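Side-chain contacts in protein-glutaminase (Chryseobacterium proteolyticum, PDB 2ZK9), which hydrolyses the side-chain amide of glutamine residues in proteins, converting them to glutamate and releasing ammonia: residues S29-T34 against A46-Q51; T75-W80 against T124-A129; V141-R144 against Y150-D153. All blocks are in the same frame, centred on the assembly; numbering follows the deposited sequence. Where two conformers were deposited one is given.

Contact 1: S29-T34 against A46-Q51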
ATOM      1  N   SER A  29      -1.401  16.963  -0.168  1.00 12.36           N
ATOM      2  CA  SER A  29      -0.141  17.624   0.052  0.75 13.24           C
ATOM      3  C   SER A  29       0.961  16.926  -0.757  1.00 11.60           C
ATOM      4  O   SER A  29       0.832  15.805  -1.198  1.00 14.01           O
ATOM      5  CB  SER A  29       0.249  17.541   1.515  0.75 16.36           C
ATOM      6  OG  SER A  29      -0.744  17.940   2.434  0.75 21.18           O
ATOM      7  N   SER A  30       2.075  17.605  -0.887  0.57 12.58           N
ATOM      8  CA  SER A  30       3.248  17.096  -1.561  0.57 11.35           C
ATOM      9  C   SER A  30       4.027  16.100  -0.732  0.57  9.84           C
ATOM     10  O   SER A  30       4.285  16.389   0.433  0.57 10.35           O
ATOM     11  CB  SER A  30       4.182  18.279  -1.869  0.57 12.63           C
ATOM     12  OG  SER A  30       3.567  19.055  -2.915  0.57 20.91           O
ATOM     13  N   PRO A  31       4.489  15.004  -1.330  1.00 10.17           N
ATOM     14  CA  PRO A  31       4.067  14.381  -2.572  1.00  9.34           C
ATOM     15  C   PRO A  31       2.758  13.627  -2.326  1.00  9.34           C
ATOM     16  O   PRO A  31       2.570  12.994  -1.294  1.00 10.57           O
ATOM     17  CB  PRO A  31       5.216  13.424  -2.867  1.00 10.92           C
ATOM     18  CG  PRO A  31       5.681  12.972  -1.554  1.00 13.33           C
ATOM     19  CD  PRO A  31       5.453  14.165  -0.589  1.00 11.88           C
ATOM     20  N   CYS A  32       1.915  13.667  -3.325  1.00  9.42           N
ATOM     21  CA  CYS A  32       0.682  12.904  -3.267  0.53  8.50           C
ATOM     22  C   CYS A  32       1.027  11.415  -3.430  1.00  8.59           C
ATOM     23  O   CYS A  32       2.042  11.028  -3.971  1.00  9.26           O
ATOM     24  CB  CYS A  32      -0.294  13.417  -4.320  0.53  9.91           C
ATOM     25  SG  CYS A  32       0.256  13.353  -5.994  0.53  9.48           S
ATOM     26  N   ILE A  33       0.112  10.554  -2.917  1.00  8.65           N
ATOM     27  CA  ILE A  33       0.308   9.124  -2.989  1.00  8.00           C
ATOM     28  C   ILE A  33      -0.271   8.615  -4.325  1.00  8.12           C
ATOM     29  O   ILE A  33      -1.443   8.843  -4.641  1.00  8.72           O
ATOM     30  CB  ILE A  33      -0.315   8.385  -1.809  1.00  8.19           C
ATOM     31  CG1 ILE A  33       0.111   8.970  -0.483  1.00  9.61           C
ATOM     32  CG2 ILE A  33       0.034   6.922  -1.924  1.00  9.44           C
ATOM     33  CD1 ILE A  33      -0.554   8.357   0.731  1.00 10.87           C
ATOM     34  N   THR A  34       0.572   7.944  -5.099  1.00  8.21           N
ATOM     35  CA  THR A  34       0.358   7.620  -6.495  1.00  8.13           C
ATOM     36  C   THR A  34      -0.498   6.366  -6.691  1.00  7.90           C
ATOM     37  O   THR A  34      -0.180   5.487  -7.490  1.00  8.38           O
ATOM     38  CB  THR A  34       1.739   7.499  -7.139  1.00  8.48           C
ATOM     39  OG1 THR A  34       2.526   6.583  -6.386  1.00  9.44           O
ATOM     40  CG2 THR A  34       2.462   8.849  -7.207  1.00 10.14           C
ATOM     41  N   ALA A  46       2.921   2.313   0.445  1.00  7.46           N
ATOM     42  CA  ALA A  46       2.644   1.704   1.751  1.00  7.28           C
ATOM     43  C   ALA A  46       3.341   2.440   2.860  1.00  7.15           C
ATOM     44  O   ALA A  46       2.786   2.667   3.935  1.00  7.60           O
ATOM     45  CB  ALA A  46       3.007   0.229   1.732  1.00  8.17           C
ATOM     46  N   HIS A  47       4.611   2.846   2.635  1.00  7.17           N
ATOM     47  CA  HIS A  47       5.339   3.527   3.685  1.00  7.35           C
ATOM     48  C   HIS A  47       4.776   4.930   3.942  1.00  7.50           C
ATOM     49  O   HIS A  47       4.809   5.410   5.070  1.00  8.13           O
ATOM     50  CB  HIS A  47       6.831   3.570   3.323  1.00  7.71           C
ATOM     51  CG  HIS A  47       7.731   3.298   4.484  1.00  7.67           C
ATOM     52  ND1 HIS A  47       7.543   2.258   5.275  1.00  8.92           N
ATOM     53  CD2 HIS A  47       8.876   3.890   4.936  1.00  8.55           C
ATOM     54  CE1 HIS A  47       8.495   2.143   6.173  1.00  9.08           C
ATOM     55  NE2 HIS A  47       9.312   3.159   5.989  1.00  9.35           N
ATOM     56  N   LYS A  48       4.255   5.563   2.903  1.00  7.65           N
ATOM     57  CA  LYS A  48       3.612   6.867   3.055  1.00  7.92           C
ATOM     58  C   LYS A  48       2.289   6.744   3.799  1.00  8.01           C
ATOM     59  O   LYS A  48       1.964   7.575   4.651  1.00  8.76           O
ATOM     60  CB  LYS A  48       3.428   7.542   1.714  1.00  7.95           C
ATOM     61  CG  LYS A  48       3.104   9.016   1.772  1.00  8.38           C
ATOM     62  CD  LYS A  48       4.262   9.880   2.251  1.00  8.31           C
ATOM     63  CE  LYS A  48       3.960  11.346   2.134  1.00  9.26           C
ATOM     64  NZ  LYS A  48       5.011  12.192   2.707  1.00 10.23           N
ATOM     65  N   MET A  49       1.522   5.687   3.511  1.00  7.57           N
ATOM     66  CA  MET A  49       0.319   5.433   4.312  1.00  7.97           C
ATOM     67  C   MET A  49       0.657   5.241   5.770  1.00  8.12           C
ATOM     68  O   MET A  49      -0.034   5.737   6.655  1.00  8.87           O
ATOM     69  CB  MET A  49      -0.429   4.199   3.792  1.00  7.82           C
ATOM     70  CG  MET A  49      -1.054   4.415   2.418  1.00  8.27           C
ATOM     71  SD  MET A  49      -2.239   3.103   1.979  1.00  8.58           S
ATOM     72  CE  MET A  49      -1.153   1.768   1.499  1.00  9.01           C
ATOM     73  N   ARG A  50       1.731   4.509   6.045  1.00  8.43           N
ATOM     74  CA  ARG A  50       2.194   4.303   7.422  1.00  8.79           C
ATOM     75  C   ARG A  50       2.571   5.624   8.067  1.00  8.99           C
ATOM     76  O   ARG A  50       2.252   5.829   9.229  1.00 10.31           O
ATOM     77  CB  ARG A  50       3.340   3.322   7.460  1.00  8.22           C
ATOM     78  CG  ARG A  50       3.955   3.219   8.854  1.00  8.86           C
ATOM     79  CD  ARG A  50       4.984   2.128   8.869  1.00  9.15           C
ATOM     80  NE  ARG A  50       5.632   2.019  10.212  1.00  9.00           N
ATOM     81  CZ  ARG A  50       6.766   2.559  10.531  1.00  9.42           C
ATOM     82  NH1 ARG A  50       7.537   3.244   9.659  1.00  9.75           N
ATOM     83  NH2 ARG A  50       7.227   2.374  11.788  1.00 10.40           N
ATOM     84  N   GLN A  51       3.193   6.554   7.329  1.00  9.62           N
ATOM     85  CA  GLN A  51       3.532   7.849   7.881  1.00 10.32           C
ATOM     86  C   GLN A  51       2.255   8.566   8.335  1.00 10.45           C
ATOM     87  O   GLN A  51       2.259   9.249   9.375  1.00 10.97           O
ATOM     88  CB  GLN A  51       4.327   8.689   6.890  1.00 10.87           C
ATOM     89  CG  GLN A  51       4.722  10.061   7.401  1.00 13.65           C
ATOM     90  CD  GLN A  51       5.344  10.955   6.349  1.00 13.19           C
ATOM     91  OE1 GLN A  51       4.750  11.157   5.310  1.00 11.91           O
ATOM     92  NE2 GLN A  51       6.587  11.410   6.635  1.00 18.23           N
TER
HETATM   93  O   HOH W   1       3.308  14.539   2.287  1.00 12.83           O
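Lys-48 and Ile-33 form the middle of a loop-on-helix packing, in which the irregular segment 29-34 lies against one flank of helix 42-55. The lysine side chain can be followed outward atom by atom. Its CB makes a marginal approach to Ile-33 CD1, whereas Lys-48 CG sits 3.7 Å from Ile-33 CG1 and 3.9 Å from Ile-33 CD1. CG is anti to the backbone N (chi1 -165°), and a bend at chi2 (70°) then turns the rest of the chain along the loop, from Ile-33 towards Pro-31. Lys-48 CE passes 4.0 Å from Pro-31 O. Lys-48 NZ stands 3.9 Å from Pro-31 CD, on a ring preceded by a cis peptide bond. The same proline leans on Asn-160 and Thr-164 of helix 157-165, which places the loop between two helices.

The ammonium end is gripped from several directions. Lys-48 NZ donates to Gln-51 OE1 at 2.8 Å, arriving in the carbonyl plane on a lone pair, and this bond joins two residues about one helical turn apart, on the same flank. Lys-48 NZ also bonds to Asn-160 OD1 of helix 157-165. On the buried side, Ile-33 CD1 reaches Met-49 CG at a looser 4.3 Å. With no direct hydrogen bond between the segments, a water links them: it accepts from Lys-48 NZ at 2.9 Å and donates to Ser-30 O at 2.8 Å, Ser-30 being taken in one of its two conformers.

Contact 2: T75-W80 against T124-A129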
ATOM      1  N   THR A  75      -9.759  -0.382 -16.030  0.58 15.57           N
ATOM      2  CA  THR A  75      -9.581  -0.227 -17.493  0.58 15.45           C
ATOM      3  C   THR A  75      -8.268  -0.832 -17.981  0.58 15.78           C
ATOM      4  O   THR A  75      -8.132  -1.061 -19.184  0.58 17.65           O
ATOM      5  CB  THR A  75      -9.652   1.262 -17.865  0.58 17.10           C
ATOM      6  OG1 THR A  75      -9.591   1.312 -19.283  0.58 21.79           O
ATOM      7  CG2 THR A  75      -8.431   1.944 -17.258  0.58 24.33           C
ATOM      8  N   CYS A  76      -7.288  -1.150 -17.091  1.00 13.81           N
ATOM      9  CA  CYS A  76      -6.074  -1.804 -17.569  1.00 13.19           C
ATOM     10  C   CYS A  76      -5.507  -2.694 -16.504  1.00 11.63           C
ATOM     11  O   CYS A  76      -5.864  -2.626 -15.352  1.00 12.63           O
ATOM     12  CB  CYS A  76      -5.074  -0.757 -18.027  1.00 13.31           C
ATOM     13  SG  CYS A  76      -4.589   0.432 -16.782  1.00 14.82           S
ATOM     14  N   CYS A  77      -4.613  -3.574 -16.918  1.00 12.13           N
ATOM     15  CA  CYS A  77      -3.966  -4.585 -16.112  1.00 12.12           C
ATOM     16  C   CYS A  77      -2.527  -4.259 -15.875  1.00 11.00           C
ATOM     17  O   CYS A  77      -1.820  -3.750 -16.763  1.00 12.42           O
ATOM     18  CB  CYS A  77      -4.011  -5.942 -16.830  1.00 14.66           C
ATOM     19  SG  CYS A  77      -5.614  -6.636 -17.069  1.00 16.78           S
ATOM     20  N   VAL A  78      -2.068  -4.662 -14.671  1.00 10.65           N
ATOM     21  CA  VAL A  78      -0.640  -4.685 -14.369  1.00 10.50           C
ATOM     22  C   VAL A  78      -0.274  -6.086 -13.879  1.00 10.55           C
ATOM     23  O   VAL A  78      -1.096  -6.857 -13.367  1.00 11.67           O
ATOM     24  CB  VAL A  78      -0.259  -3.646 -13.301  1.00 12.26           C
ATOM     25  CG1 VAL A  78      -0.437  -2.249 -13.881  1.00 14.59           C
ATOM     26  CG2 VAL A  78      -1.034  -3.903 -12.010  1.00 13.09           C
ATOM     27  N   ALA A  79       0.989  -6.418 -14.057  1.00 11.68           N
ATOM     28  CA  ALA A  79       1.575  -7.662 -13.578  1.00 11.25           C
ATOM     29  C   ALA A  79       2.673  -7.296 -12.598  1.00 11.31           C
ATOM     30  O   ALA A  79       3.467  -6.382 -12.831  1.00 12.49           O
ATOM     31  CB  ALA A  79       2.124  -8.465 -14.720  1.00 13.85           C
ATOM     32  N   TRP A  80       2.726  -8.077 -11.523  1.00 10.55           N
ATOM     33  CA  TRP A  80       3.670  -7.877 -10.440  1.00 10.74           C
ATOM     34  C   TRP A  80       4.291  -9.184  -9.993  1.00 10.12           C
ATOM     35  O   TRP A  80       3.649 -10.211 -10.079  1.00 11.34           O
ATOM     36  CB  TRP A  80       2.906  -7.296  -9.279  1.00 12.43           C
ATOM     37  CG  TRP A  80       2.313  -5.955  -9.347  1.00 11.69           C
ATOM     38  CD1 TRP A  80       2.758  -4.816  -9.976  1.00 11.54           C
ATOM     39  CD2 TRP A  80       1.082  -5.636  -8.670  1.00  9.99           C
ATOM     40  NE1 TRP A  80       1.867  -3.809  -9.710  1.00 11.33           N
ATOM     41  CE2 TRP A  80       0.849  -4.276  -8.900  1.00 10.60           C
ATOM     42  CE3 TRP A  80       0.176  -6.340  -7.857  1.00 11.47           C
ATOM     43  CZ2 TRP A  80      -0.248  -3.642  -8.365  1.00 12.02           C
ATOM     44  CZ3 TRP A  80      -0.906  -5.678  -7.324  1.00 10.64           C
ATOM     45  CH2 TRP A  80      -1.077  -4.343  -7.573  1.00 11.29           C
ATOM     46  N   THR A 124      -7.844 -12.707 -12.412  1.00 10.09           N
ATOM     47  CA  THR A 124      -7.773 -13.426 -13.686  1.00 10.08           C
ATOM     48  C   THR A 124      -8.442 -12.741 -14.845  1.00 10.50           C
ATOM     49  O   THR A 124      -8.278 -13.177 -15.977  1.00 10.94           O
ATOM     50  CB  THR A 124      -8.341 -14.832 -13.490  1.00 11.63           C
ATOM     51  OG1 THR A 124      -9.686 -14.758 -13.015  1.00 12.01           O
ATOM     52  CG2 THR A 124      -7.481 -15.645 -12.527  1.00 12.62           C
ATOM     53  N   SER A 125      -9.075 -11.576 -14.652  1.00 11.08           N
ATOM     54  CA  SER A 125      -9.397 -10.720 -15.794  1.00 11.81           C
ATOM     55  C   SER A 125      -8.119 -10.166 -16.456  1.00 11.76           C
ATOM     56  O   SER A 125      -8.177  -9.559 -17.529  1.00 13.39           O
ATOM     57  CB  SER A 125     -10.389  -9.622 -15.451  1.00 12.17           C
ATOM     58  OG  SER A 125      -9.837  -8.637 -14.603  1.00 12.63           O
ATOM     59  N   CYS A 126      -6.973 -10.394 -15.823  1.00  9.94           N
ATOM     60  CA  CYS A 126      -5.675  -9.993 -16.367  0.59 10.00           C
ATOM     61  C   CYS A 126      -4.852 -11.225 -16.683  1.00 11.69           C
ATOM     62  O   CYS A 126      -3.596 -11.124 -16.705  1.00 13.94           O
ATOM     63  CB  CYS A 126      -4.955  -9.026 -15.390  0.59 12.61           C
ATOM     64  SG  CYS A 126      -5.927  -7.476 -15.302  0.59 12.79           S
ATOM     65  N   GLY A 127      -5.453 -12.393 -16.833  1.00 10.25           N
ATOM     66  CA  GLY A 127      -4.774 -13.611 -17.176  1.00 10.50           C
ATOM     67  C   GLY A 127      -4.402 -14.465 -15.998  1.00  9.83           C
ATOM     68  O   GLY A 127      -4.839 -14.250 -14.872  1.00 11.26           O
ATOM     69  N   SER A 128      -3.596 -15.510 -16.274  1.00 10.26           N
ATOM     70  CA  SER A 128      -3.266 -16.449 -15.217  0.64  9.98           C
ATOM     71  C   SER A 128      -2.572 -15.743 -14.062  1.00 10.67           C
ATOM     72  O   SER A 128      -1.788 -14.828 -14.253  1.00 11.65           O
ATOM     73  CB  SER A 128      -2.298 -17.489 -15.768  0.64 11.34           C
ATOM     74  OG  SER A 128      -2.898 -18.219 -16.852  0.64 11.41           O
ATOM     75  N   ALA A 129      -2.831 -16.205 -12.855  1.00 10.83           N
ATOM     76  CA  ALA A 129      -2.325 -15.531 -11.680  1.00 11.08           C
ATOM     77  C   ALA A 129      -2.325 -16.481 -10.500  1.00 11.35           C
ATOM     78  O   ALA A 129      -3.218 -17.308 -10.383  1.00 13.63           O
ATOM     79  CB  ALA A 129      -3.170 -14.304 -11.379  1.00 12.59           C
TER
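The carbonyl O of Cys-126, the residue whose sulfur is joined to Cys-77, accepts from Lys-70 NZ, and Ser-128 O accepts from the same ammonium group. Lys-70 belongs to strand 69-72, the antiparallel partner of strand 77-80, so the loop 124-129 is held to this two-stranded hairpin by a charged tip as well as by a covalent bond.

That bond is a disulfide of 2.0 Å between Cys-77 SG and Cys-126 SG. Its chi3 of -79° gives it a left-handed sense and lies near the right angle preferred by the S-S bond, so the torsion shows no sign of strain. In both cysteines SG is anti to the carbonyl carbon and beside the backbone N (chi1 -65° and -66°), which points the two sulfurs at one another, with Cys-77 CB 3.5 Å from Cys-126 CB. Cys-126 was deposited in two conformers, and these values hold for one of them. Beyond the bridge little meets: Cys-77 SG lies 3.9 Å from Ser-125 O.

The loop shapes itself locally. Gly-127 N donates to Thr-124 O at 3.1 Å, and Gly-127 has backbone angles at which a CB would collide with the carbonyl O of Cys-126. Next to Cys-77, Cys-76 points away from the loop and forms its own disulfide with Cys-172, so adjacent cysteines, at the start of strand 77-80 and just before it, are bridged to two different parts of the chain. With only 128 Å² buried between the segments, their union rests mainly on the S-S bond, and reduction would probably leave them little direct contact.

Contact 3: V141-R144 against Y150-D153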
ATOM      1  N   VAL A 141       9.252  -2.113   8.109  1.00  8.04           N
ATOM      2  CA  VAL A 141       9.908  -2.748   6.989  1.00  8.31           C
ATOM      3  C   VAL A 141       9.425  -2.114   5.693  1.00  7.71           C
ATOM      4  O   VAL A 141       8.232  -2.094   5.388  1.00  8.72           O
ATOM      5  CB  VAL A 141       9.630  -4.276   6.991  1.00  9.04           C
ATOM      6  CG1 VAL A 141      10.194  -4.908   5.750  1.00 10.42           C
ATOM      7  CG2 VAL A 141      10.215  -4.904   8.267  1.00 10.76           C
ATOM      8  N   TYR A 142      10.362  -1.632   4.900  1.00  8.22           N
ATOM      9  CA  TYR A 142      10.051  -1.016   3.615  1.00  8.04           C
ATOM     10  C   TYR A 142       9.869  -2.056   2.530  1.00  8.35           C
ATOM     11  O   TYR A 142       8.942  -1.974   1.703  1.00  8.50           O
ATOM     12  CB  TYR A 142      11.170  -0.095   3.252  1.00  8.75           C
ATOM     13  CG  TYR A 142      10.963   0.883   2.086  1.00  7.77           C
ATOM     14  CD1 TYR A 142      11.925   1.001   1.123  1.00  9.05           C
ATOM     15  CD2 TYR A 142       9.853   1.711   2.007  1.00  8.54           C
ATOM     16  CE1 TYR A 142      11.788   1.920   0.065  1.00  9.14           C
ATOM     17  CE2 TYR A 142       9.722   2.635   1.027  1.00  8.40           C
ATOM     18  CZ  TYR A 142      10.694   2.744   0.058  1.00  8.79           C
ATOM     19  OH  TYR A 142      10.517   3.715  -0.915  1.00  9.44           O
ATOM     20  N   TYR A 143      10.738  -3.050   2.500  1.00  8.84           N
ATOM     21  CA  TYR A 143      10.657  -4.165   1.557  1.00  9.59           C
ATOM     22  C   TYR A 143      11.173  -5.433   2.273  1.00  9.54           C
ATOM     23  O   TYR A 143      12.154  -5.387   2.993  1.00 10.46           O
ATOM     24  CB  TYR A 143      11.435  -3.929   0.282  1.00 10.98           C
ATOM     25  CG  TYR A 143      11.465  -5.108  -0.646  1.00 12.90           C
ATOM     26  CD1 TYR A 143      10.285  -5.540  -1.315  1.00 14.65           C
ATOM     27  CD2 TYR A 143      12.584  -5.906  -0.789  1.00 13.78           C
ATOM     28  CE1 TYR A 143      10.275  -6.650  -2.128  1.00 16.03           C
ATOM     29  CE2 TYR A 143      12.597  -7.002  -1.609  1.00 16.07           C
ATOM     30  CZ  TYR A 143      11.444  -7.367  -2.281  1.00 17.26           C
ATOM     31  OH  TYR A 143      11.511  -8.493  -3.076  1.00 23.18           O
ATOM     32  N   ARG A 144      10.500  -6.534   1.978  0.52 11.05           N
ATOM     33  CA  ARG A 144      10.818  -7.870   2.444  0.52 11.10           C
ATOM     34  C   ARG A 144      10.995  -8.782   1.240  0.52 11.62           C
ATOM     35  O   ARG A 144      10.046  -8.939   0.471  0.52 12.67           O
ATOM     36  CB  ARG A 144       9.704  -8.463   3.317  0.52 11.07           C
ATOM     37  CG  ARG A 144       9.944  -9.927   3.657  0.52 10.37           C
ATOM     38  CD  ARG A 144       8.811 -10.515   4.481  0.52 12.90           C
ATOM     39  NE  ARG A 144       9.061 -11.899   4.896  0.52 12.74           N
ATOM     40  CZ  ARG A 144       8.892 -12.962   4.126  0.52 12.97           C
ATOM     41  NH1 ARG A 144       8.489 -12.853   2.891  0.52 11.41           N
ATOM     42  NH2 ARG A 144       9.137 -14.172   4.607  0.52 14.60           N
ATOM     43  N   TYR A 150      15.177  -7.853   5.004  1.00 20.08           N
ATOM     44  CA  TYR A 150      14.475  -6.594   5.144  1.00 16.36           C
ATOM     45  C   TYR A 150      15.287  -5.413   4.674  1.00 16.52           C
ATOM     46  O   TYR A 150      16.540  -5.354   4.875  1.00 20.49           O
ATOM     47  CB  TYR A 150      14.082  -6.420   6.609  1.00 19.45           C
ATOM     48  CG  TYR A 150      13.057  -7.287   7.295  1.00 18.08           C
ATOM     49  CD1 TYR A 150      12.166  -8.063   6.641  1.00 15.13           C
ATOM     50  CD2 TYR A 150      12.952  -7.270   8.709  1.00 21.61           C
ATOM     51  CE1 TYR A 150      11.232  -8.852   7.275  1.00 16.81           C
ATOM     52  CE2 TYR A 150      12.014  -8.027   9.364  1.00 19.52           C
ATOM     53  CZ  TYR A 150      11.140  -8.818   8.668  1.00 18.22           C
ATOM     54  OH  TYR A 150      10.193  -9.566   9.369  1.00 22.19           O
ATOM     55  N   LEU A 151      14.679  -4.396   4.069  0.64 12.99           N
ATOM     56  CA  LEU A 151      15.266  -3.094   3.812  0.64 14.43           C
ATOM     57  C   LEU A 151      14.328  -2.080   4.481  0.64 10.61           C
ATOM     58  O   LEU A 151      13.141  -2.380   4.623  0.64 10.95           O
ATOM     59  CB  LEU A 151      15.284  -2.752   2.338  0.64 17.43           C
ATOM     60  CG  LEU A 151      15.995  -3.603   1.323  0.64 22.39           C
ATOM     61  CD1 LEU A 151      15.625  -3.123  -0.052  0.64 34.51           C
ATOM     62  CD2 LEU A 151      17.467  -3.410   1.631  0.64 26.58           C
ATOM     63  N   TYR A 152      14.830  -0.930   4.855  1.00 10.17           N
ATOM     64  CA  TYR A 152      14.174   0.105   5.611  1.00 10.08           C
ATOM     65  C   TYR A 152      14.278   1.466   4.917  1.00  9.51           C
ATOM     66  O   TYR A 152      15.171   1.682   4.112  1.00 11.03           O
ATOM     67  CB  TYR A 152      14.851   0.165   6.993  1.00 11.41           C
ATOM     68  CG  TYR A 152      14.630  -1.109   7.774  1.00 11.62           C
ATOM     69  CD1 TYR A 152      13.422  -1.286   8.470  1.00 12.98           C
ATOM     70  CD2 TYR A 152      15.549  -2.119   7.805  1.00 13.39           C
ATOM     71  CE1 TYR A 152      13.160  -2.413   9.186  1.00 13.86           C
ATOM     72  CE2 TYR A 152      15.299  -3.296   8.529  1.00 14.88           C
ATOM     73  CZ  TYR A 152      14.103  -3.392   9.180  1.00 15.10           C
ATOM     74  OH  TYR A 152      13.808  -4.541   9.915  1.00 18.20           O
ATOM     75  N   ASP A 153      13.368   2.343   5.283  1.00  9.02           N
ATOM     76  CA  ASP A 153      13.355   3.725   4.786  1.00  8.98           C
ATOM     77  C   ASP A 153      12.869   4.645   5.898  1.00  8.44           C
ATOM     78  O   ASP A 153      11.809   5.248   5.861  1.00  9.55           O
ATOM     79  CB  ASP A 153      12.477   3.883   3.551  1.00  8.55           C
ATOM     80  CG  ASP A 153      12.506   5.233   2.890  1.00  8.51           C
ATOM     81  OD1 ASP A 153      13.588   5.877   2.886  1.00  9.40           O
ATOM     82  OD2 ASP A 153      11.448   5.650   2.335  1.00  9.03           O
TER
HETATM   83  O   HOH W   2       9.300 -11.310   7.937  1.00 40.20           O
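Two residues, Tyr-142 and Tyr-143, stand opposite the single Leu-151, a classic beta bulge in the hairpin of strands 141-144 and 150-152. Leu-151 O accepts twice: from Tyr-142 N at 2.9 Å, within the carbonyl plane, and from Tyr-143 N at 3.3 Å, well above that plane. Leu-151 N returns a bond to Tyr-143 O at 2.9 Å.

Packing is tight where carbon meets ring face. Val-141 CG2 sits over the centre of the Tyr-150 ring, 3.7 Å from its centroid and 12° off the normal, while Arg-144 CG comes to the edge of that ring at 4.0 Å from Tyr-150 CE1. On the buried side, with CG anti to the backbone N (chi1 -168°), the Tyr-142 ring runs alongside Asp-153, whose CB lies 3.6 Å from the Tyr-142 centroid. Replacing Tyr-142 by an alanine would probably uncover Asp-153 CB and leave Asn-158 OD1 without its phenol partner.

The face bearing Tyr-143 and Leu-151 is looser between the two strands: Tyr-143 CD2 and CD1 of the exposed Leu-151 approach only to 4.2 Å, and Leu-151 has two conformers.

Around the hairpin, Tyr-142 also meets Tyr-43 of helix 42-55. The Asp-153 carboxylate bonds to Thr-159 OG1 and Asn-158 N of helix 157-165, while Arg-144 and Tyr-150 rest on Thr-137 of strand 130-138.

Contacts 1 and 3 adjoin, with centres 16 Å apart. His-47, on the helix of contact 1, sets its ring edge-to-face with Tyr-142 (His-47 CG to Tyr-142 CD2 3.6 Å) and makes a weak hydrogen bond from NE2 to Asp-153 O. Contact 2 is remote: its centre lies 25 and 26 Å from those of contacts 1 and 3, and its nearest atoms about 9 and 10 Å away. A bound sodium ion lies about 8 Å from the Tyr-143 side chain and 11 Å from that of Met-49; a glycerol, probably from the crystallisation liquor, lies about 4 Å from the Tyr-143 side chain and may mark a pocket. In papain-like relatives the catalytic cysteine begins the central helix, a position the start of helix 42-55 probably matches.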